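Local coordinates for fucolectin-related protein (Streptococcus pneumoniae, PDB 2J22) that binds fucose as a carbohydrate-binding module of a pneumococcal virulence factor that recognises blood group antigens, at residues V49-E54 against P136-E141; L73-R78 against A140-Y145. One frame throughout, in Å; residues are numbered along the deposited sequence.

Contact 1: residues V49-E54 against P136-E141; sequences VTHTKE and PLSLAE. With CA (calcium ion), chain B.
Thr-50 and Thr-52 grip 136-141 in the same way, each with its backbone N and its hydroxyl. Thr-50 N donates to Leu-139 O at 3.0 Å, and Leu-139 N donates back to Thr-50 OG1 at 2.8 Å. Two residues on, Thr-52 N reaches Leu-137 O, and Leu-137 N gives a straight bond (168°) to Thr-52 OG1 at 2.8 Å. Both hydroxyls sit between backbone N and carbonyl carbon (chi1 73° and 69°), which turns OG1 to the opposing amide. Thr-52 OG1 donates on to Lys-53 O, and a water joins Thr-50 OG1 to Leu-137 O. Ser-138 OG donates to Thr-50 O at 2.8 Å and lies over one face of the His-51 ring. That ring is held by its own bond from ND1 to Thr-52 O. His-51 CE1 meets Pro-136 CB at 3.5 Å, the side chains lying side by side. At the other end Val-49 CG2 packs on Ala-140 CB at 3.9 Å; Ala-140 O binds the calcium ion. The segments run antiparallel, but 49-54 is loop: a loop-to-chain pairing beside the calcium site. Trp-60 of strand 59-64 touches Thr-50, Leu-137 and Leu-139, and Gln-23 of strand 20-23 touches both threonines.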
loop_
_atom_site.group_PDB
_atom_site.type_symbol
_atom_site.label_atom_id
_atom_site.label_comp_id
_atom_site.label_asym_id
_atom_site.label_seq_id
_atom_site.Cartn_x
_atom_site.Cartn_y
_atom_site.Cartn_z
ATOM N N VAL A 49 11.279 -0.076 -3.511
ATOM C CA VAL A 49 10.181 0.835 -3.633
ATOM C C VAL A 49 9.454 0.692 -4.985
ATOM O O VAL A 49 10.112 0.646 -6.088
ATOM C CB VAL A 49 10.688 2.312 -3.358
ATOM C CG1 VAL A 49 9.531 3.350 -3.329
ATOM C CG2 VAL A 49 11.455 2.339 -2.099
ATOM N N THR A 50 8.100 0.590 -4.897
ATOM C CA THR A 50 7.242 0.480 -6.082
ATOM C C THR A 50 7.234 1.868 -6.812
ATOM O O THR A 50 7.627 2.914 -6.246
ATOM C CB THR A 50 5.762 0.080 -5.697
ATOM O OG1 THR A 50 5.121 1.208 -5.104
ATOM C CG2 THR A 50 5.658 -1.100 -4.604
ATOM N N HIS A 51 6.746 1.883 -8.038
ATOM C CA HIS A 51 6.657 3.080 -8.885
ATOM C C HIS A 51 5.675 2.849 -10.011
ATOM O O HIS A 51 5.870 1.904 -10.816
ATOM C CB HIS A 51 8.037 3.469 -9.460
ATOM C CG HIS A 51 8.190 4.948 -9.717
ATOM N ND1 HIS A 51 7.244 5.703 -10.374
ATOM C CD2 HIS A 51 9.183 5.803 -9.387
ATOM C CE1 HIS A 51 7.658 6.958 -10.463
ATOM N NE2 HIS A 51 8.830 7.049 -9.856
ATOM N N THR A 52 4.579 3.592 -10.026
ATOM C CA THR A 52 3.695 3.582 -11.194
ATOM C C THR A 52 4.143 4.616 -12.206
ATOM O O THR A 52 4.962 5.507 -11.908
ATOM C CB THR A 52 2.185 3.776 -10.795
ATOM O OG1 THR A 52 2.008 5.117 -10.323
ATOM C CG2 THR A 52 1.786 2.895 -9.515
ATOM N N LYS A 53 3.599 4.518 -13.421
ATOM C CA LYS A 53 3.548 5.645 -14.320
ATOM C C LYS A 53 2.678 6.776 -13.791
ATOM O O LYS A 53 2.059 6.662 -12.738
ATOM C CB LYS A 53 3.058 5.213 -15.677
ATOM C CG LYS A 53 4.115 4.347 -16.390
ATOM C CD LYS A 53 3.496 3.626 -17.571
ATOM C CE LYS A 53 4.487 3.316 -18.662
ATOM N NZ LYS A 53 5.498 2.329 -18.221
ATOM N N GLU A 54 2.536 7.820 -14.602
ATOM C CA GLU A 54 1.790 8.989 -14.152
ATOM C C GLU A 54 0.284 8.790 -14.421
ATOM O O GLU A 54 -0.300 9.373 -15.346
ATOM C CB GLU A 54 2.307 10.220 -14.846
ATOM C CG GLU A 54 3.746 10.598 -14.486
ATOM C CD GLU A 54 4.265 11.611 -15.490
ATOM O OE1 GLU A 54 4.579 11.241 -16.648
ATOM O OE2 GLU A 54 4.263 12.795 -15.160
ATOM N N PRO A 136 2.542 9.697 -9.763
ATOM C CA PRO A 136 2.975 8.321 -9.615
ATOM C C PRO A 136 2.826 7.889 -8.163
ATOM O O PRO A 136 3.025 8.691 -7.208
ATOM C CB PRO A 136 4.471 8.347 -10.020
ATOM C CG PRO A 136 4.684 9.671 -10.693
ATOM C CD PRO A 136 3.670 10.600 -9.961
ATOM N N LEU A 137 2.414 6.637 -7.992
ATOM C CA LEU A 137 2.366 6.040 -6.615
ATOM C C LEU A 137 3.627 5.227 -6.367
ATOM O O LEU A 137 3.995 4.344 -7.164
ATOM C CB LEU A 137 1.066 5.271 -6.376
ATOM C CG LEU A 137 0.948 4.459 -5.074
ATOM C CD1 LEU A 137 0.808 5.478 -3.897
ATOM C CD2 LEU A 137 -0.313 3.646 -5.099
ATOM N N SER A 138 4.309 5.537 -5.287
ATOM C CA SER A 138 5.496 4.790 -4.878
ATOM C C SER A 138 5.372 4.448 -3.382
ATOM O O SER A 138 5.164 5.342 -2.528
ATOM C CB SER A 138 6.794 5.580 -5.127
ATOM O OG SER A 138 7.154 5.678 -6.503
ATOM N N LEU A 139 5.523 3.171 -3.084
ATOM C CA LEU A 139 5.473 2.614 -1.736
ATOM C C LEU A 139 6.748 1.823 -1.426
ATOM O O LEU A 139 7.085 0.886 -2.118
ATOM C CB LEU A 139 4.208 1.723 -1.635
ATOM C CG LEU A 139 2.827 2.291 -2.066
ATOM C CD1 LEU A 139 1.685 1.346 -2.210
ATOM C CD2 LEU A 139 2.398 3.077 -0.841
ATOM N N ALA A 140 7.422 2.108 -0.326
ATOM C CA ALA A 140 8.535 1.265 0.135
ATOM C C ALA A 140 8.069 -0.073 0.721
ATOM O O ALA A 140 8.733 -1.116 0.528
ATOM C CB ALA A 140 9.373 2.006 1.215
ATOM N N GLU A 141 6.974 -0.042 1.495
ATOM C CA GLU A 141 6.427 -1.214 2.112
ATOM C C GLU A 141 4.980 -0.974 2.610
ATOM O O GLU A 141 4.592 0.111 3.137
ATOM C CB GLU A 141 7.376 -1.750 3.236
ATOM C CG GLU A 141 7.061 -3.152 3.723
ATOM C CD GLU A 141 7.659 -4.235 2.830
ATOM O OE1 GLU A 141 8.241 -3.915 1.795
ATOM O OE2 GLU A 141 7.532 -5.410 3.211
HETATM CA CA CA B . 9.990 -2.894 0.199
HETATM O O HOH W 1 2.904 1.553 -6.514
#

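Contact 2: residues L73-R78 against A140-Y145. With CA (calcium ion), chain B.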
loop_
_atom_site.group_PDB
_atom_site.type_symbol
_atom_site.label_atom_id
_atom_site.label_comp_id
_atom_site.label_asym_id
_atom_site.label_seq_id
_atom_site.Cartn_x
_atom_site.Cartn_y
_atom_site.Cartn_z
ATOM N N LEU A 73 -2.549 -1.975 9.765
ATOM C CA LEU A 73 -1.903 -1.698 8.469
ATOM C C LEU A 73 -0.763 -0.676 8.695
ATOM O O LEU A 73 -0.979 0.367 9.348
ATOM C CB LEU A 73 -2.925 -1.214 7.433
ATOM C CG LEU A 73 -2.488 -0.487 6.171
ATOM C CD1 LEU A 73 -1.849 -1.510 5.239
ATOM C CD2 LEU A 73 -3.792 0.072 5.551
ATOM N N ILE A 74 0.447 -1.001 8.215
ATOM C CA ILE A 74 1.511 -0.005 8.195
ATOM C C ILE A 74 2.037 0.262 6.711
ATOM O O ILE A 74 2.290 -0.686 5.929
ATOM C CB ILE A 74 2.672 -0.333 9.210
ATOM C CG1 ILE A 74 2.167 -0.845 10.556
ATOM C CG2 ILE A 74 3.506 0.902 9.453
ATOM C CD1 ILE A 74 3.326 -1.261 11.573
ATOM N N ILE A 75 2.024 1.534 6.328
ATOM C CA ILE A 75 2.485 1.995 5.008
ATOM C C ILE A 75 3.781 2.811 5.192
ATOM O O ILE A 75 3.822 3.747 5.990
ATOM C CB ILE A 75 1.405 2.856 4.325
ATOM C CG1 ILE A 75 0.190 1.989 3.959
ATOM C CG2 ILE A 75 1.958 3.608 3.078
ATOM C CD1 ILE A 75 -1.113 2.757 4.049
ATOM N N TYR A 76 4.827 2.414 4.481
ATOM C CA TYR A 76 6.157 3.047 4.513
ATOM C C TYR A 76 6.334 3.790 3.199
ATOM O O TYR A 76 6.095 3.233 2.137
ATOM C CB TYR A 76 7.248 1.996 4.690
ATOM C CG TYR A 76 7.321 1.508 6.117
ATOM C CD1 TYR A 76 7.963 2.273 7.079
ATOM C CD2 TYR A 76 6.671 0.332 6.534
ATOM C CE1 TYR A 76 8.004 1.900 8.400
ATOM C CE2 TYR A 76 6.698 -0.054 7.898
ATOM C CZ TYR A 76 7.376 0.748 8.801
ATOM O OH TYR A 76 7.490 0.401 10.116
ATOM N N ASN A 77 6.589 5.092 3.278
ATOM C CA ASN A 77 6.732 5.904 2.069
ATOM C C ASN A 77 8.130 5.804 1.442
ATOM O O ASN A 77 9.074 5.410 2.117
ATOM C CB ASN A 77 6.495 7.358 2.495
ATOM C CG ASN A 77 6.172 8.290 1.326
ATOM O OD1 ASN A 77 6.055 7.873 0.189
ATOM N ND2 ASN A 77 6.013 9.596 1.632
ATOM N N ARG A 78 8.271 6.162 0.171
ATOM C CA ARG A 78 9.557 6.518 -0.399
ATOM C C ARG A 78 10.193 7.627 0.477
ATOM O O ARG A 78 9.466 8.401 1.113
ATOM C CB ARG A 78 9.340 7.097 -1.811
ATOM C CG ARG A 78 10.658 7.324 -2.629
ATOM C CD ARG A 78 10.425 7.799 -4.078
ATOM N NE ARG A 78 11.721 8.132 -4.704
ATOM C CZ ARG A 78 11.816 8.624 -5.930
ATOM N NH1 ARG A 78 10.704 8.865 -6.628
ATOM N NH2 ARG A 78 13.002 8.931 -6.441
ATOM N N ALA A 140 7.422 2.108 -0.326
ATOM C CA ALA A 140 8.535 1.265 0.135
ATOM C C ALA A 140 8.069 -0.073 0.721
ATOM O O ALA A 140 8.733 -1.116 0.528
ATOM C CB ALA A 140 9.373 2.006 1.215
ATOM N N GLU A 141 6.974 -0.042 1.495
ATOM C CA GLU A 141 6.427 -1.214 2.112
ATOM C C GLU A 141 4.980 -0.974 2.610
ATOM O O GLU A 141 4.592 0.111 3.137
ATOM C CB GLU A 141 7.376 -1.750 3.236
ATOM C CG GLU A 141 7.061 -3.152 3.723
ATOM C CD GLU A 141 7.659 -4.235 2.830
ATOM O OE1 GLU A 141 8.241 -3.915 1.795
ATOM O OE2 GLU A 141 7.532 -5.410 3.211
ATOM N N VAL A 142 4.177 -1.998 2.434
ATOM C CA VAL A 142 2.804 -2.016 3.001
ATOM C C VAL A 142 2.756 -3.296 3.845
ATOM O O VAL A 142 2.919 -4.368 3.346
ATOM C CB VAL A 142 1.684 -2.062 1.875
ATOM C CG1 VAL A 142 0.257 -2.251 2.462
ATOM C CG2 VAL A 142 1.747 -0.839 0.924
ATOM N N GLU A 143 2.599 -3.181 5.133
ATOM C CA GLU A 143 2.526 -4.341 6.014
ATOM C C GLU A 143 1.098 -4.527 6.553
ATOM O O GLU A 143 0.445 -3.566 6.987
ATOM C CB GLU A 143 3.529 -4.143 7.156
ATOM C CG GLU A 143 4.976 -3.947 6.648
ATOM C CD GLU A 143 5.965 -3.748 7.780
ATOM O OE1 GLU A 143 5.514 -3.358 8.853
ATOM O OE2 GLU A 143 7.170 -4.034 7.591
ATOM N N VAL A 144 0.638 -5.771 6.527
ATOM C CA VAL A 144 -0.722 -6.134 6.968
ATOM C C VAL A 144 -0.626 -7.237 8.058
ATOM O O VAL A 144 -0.272 -8.386 7.781
ATOM C CB VAL A 144 -1.625 -6.619 5.824
ATOM C CG1 VAL A 144 -3.070 -6.937 6.326
ATOM C CG2 VAL A 144 -1.655 -5.601 4.622
ATOM N N TYR A 145 -0.949 -6.846 9.281
ATOM C CA TYR A 145 -0.818 -7.652 10.499
ATOM C C TYR A 145 -2.141 -8.343 10.922
ATOM O O TYR A 145 -3.199 -7.695 10.994
ATOM C CB TYR A 145 -0.363 -6.730 11.623
ATOM C CG TYR A 145 1.063 -6.291 11.394
ATOM C CD1 TYR A 145 2.118 -7.112 11.783
ATOM C CD2 TYR A 145 1.360 -5.078 10.745
ATOM C CE1 TYR A 145 3.458 -6.746 11.556
ATOM C CE2 TYR A 145 2.709 -4.682 10.538
ATOM C CZ TYR A 145 3.729 -5.533 10.929
ATOM O OH TYR A 145 5.059 -5.235 10.690
HETATM CA CA CA B . 9.990 -2.894 0.199
HETATM O O HOH W 2 7.179 -2.248 10.719
#
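A classic beta bulge ends the antiparallel pairing of strands 67-77 and 139-146: Ala-140 and Glu-141 both face Tyr-76. Tyr-76 O receives weak bonds from Ala-140 N and Glu-141 N. From Glu-141 on the pairing is regular. Tyr-76 N donates to Glu-141 O at 2.7 Å. Ile-74 and Glu-143 form a hydrogen-bonded pair, with Glu-143 N to Ile-74 O at 2.6 Å and Ile-74 N to Glu-143 O at 2.8 Å. Leu-73 pairs with Val-144 and Ile-75 with Val-142 as non-hydrogen-bonded pairs.

The face with Ile-74, Tyr-76, Glu-141 and Glu-143 is partly polar. Glu-143 OE1 approaches the edge of the Tyr-76 ring, in its plane, 3.6 Å from CE2. The carboxylate is turned 72° from that ring. Tyr-145 OH donates to Glu-143 OE1 from above the carboxylate plane. A water also donates to OE1 and is hydrogen-bonded to Tyr-76 OH. With Tyr-145 OH and the water both on OE1, rotation of the carboxylate is probably restricted. Ile-74 CD1 reaches Tyr-145 CE2 at 3.6 Å. On the other face Leu-73 CD1 packs against Val-142 CG1 at 3.6 Å and Val-144 CG2. Leu-73 and Ile-75 also touch Ile-91 of strand 89-94, in the other sheet.

The Glu-141 chain bends at chi2 (83°), which brings OE1 to the calcium ion at 2.6 Å. Its OE2 accepts a bond from Gly-38 N. Leu-34, Asp-37, Asn-39 and Ser-48 complete the site with Ala-140. Two antiparallel sheets with a calcium ion bound at the corner where strand 139-146 begins are consistent with the beta-sandwich of the galactose-binding-like fold.

Contacts 1 and 2 lie with their centres about 12 Å apart and share Ala-140 and Glu-141. In chain order come 49-54, 73-78 and then the continuous run 136-145, which serves both. Its first part pairs with the loop before strand 59-64, and its second with strand 67-77. The chain turns a corner at Ala-140, where the partner changes. The two contacts also touch directly: Leu-139 CD2 packs on Ile-75 CG2 at 4.0 Å, and Val-49 CG1 on Arg-78 CB. The calcium ion sits at this change of partner. Its ligands from Leu-34, Asp-37, Asn-39 and Ser-48 connect the corner to the preceding loop, which is consistent with the ion fixing how loop and sheet meet.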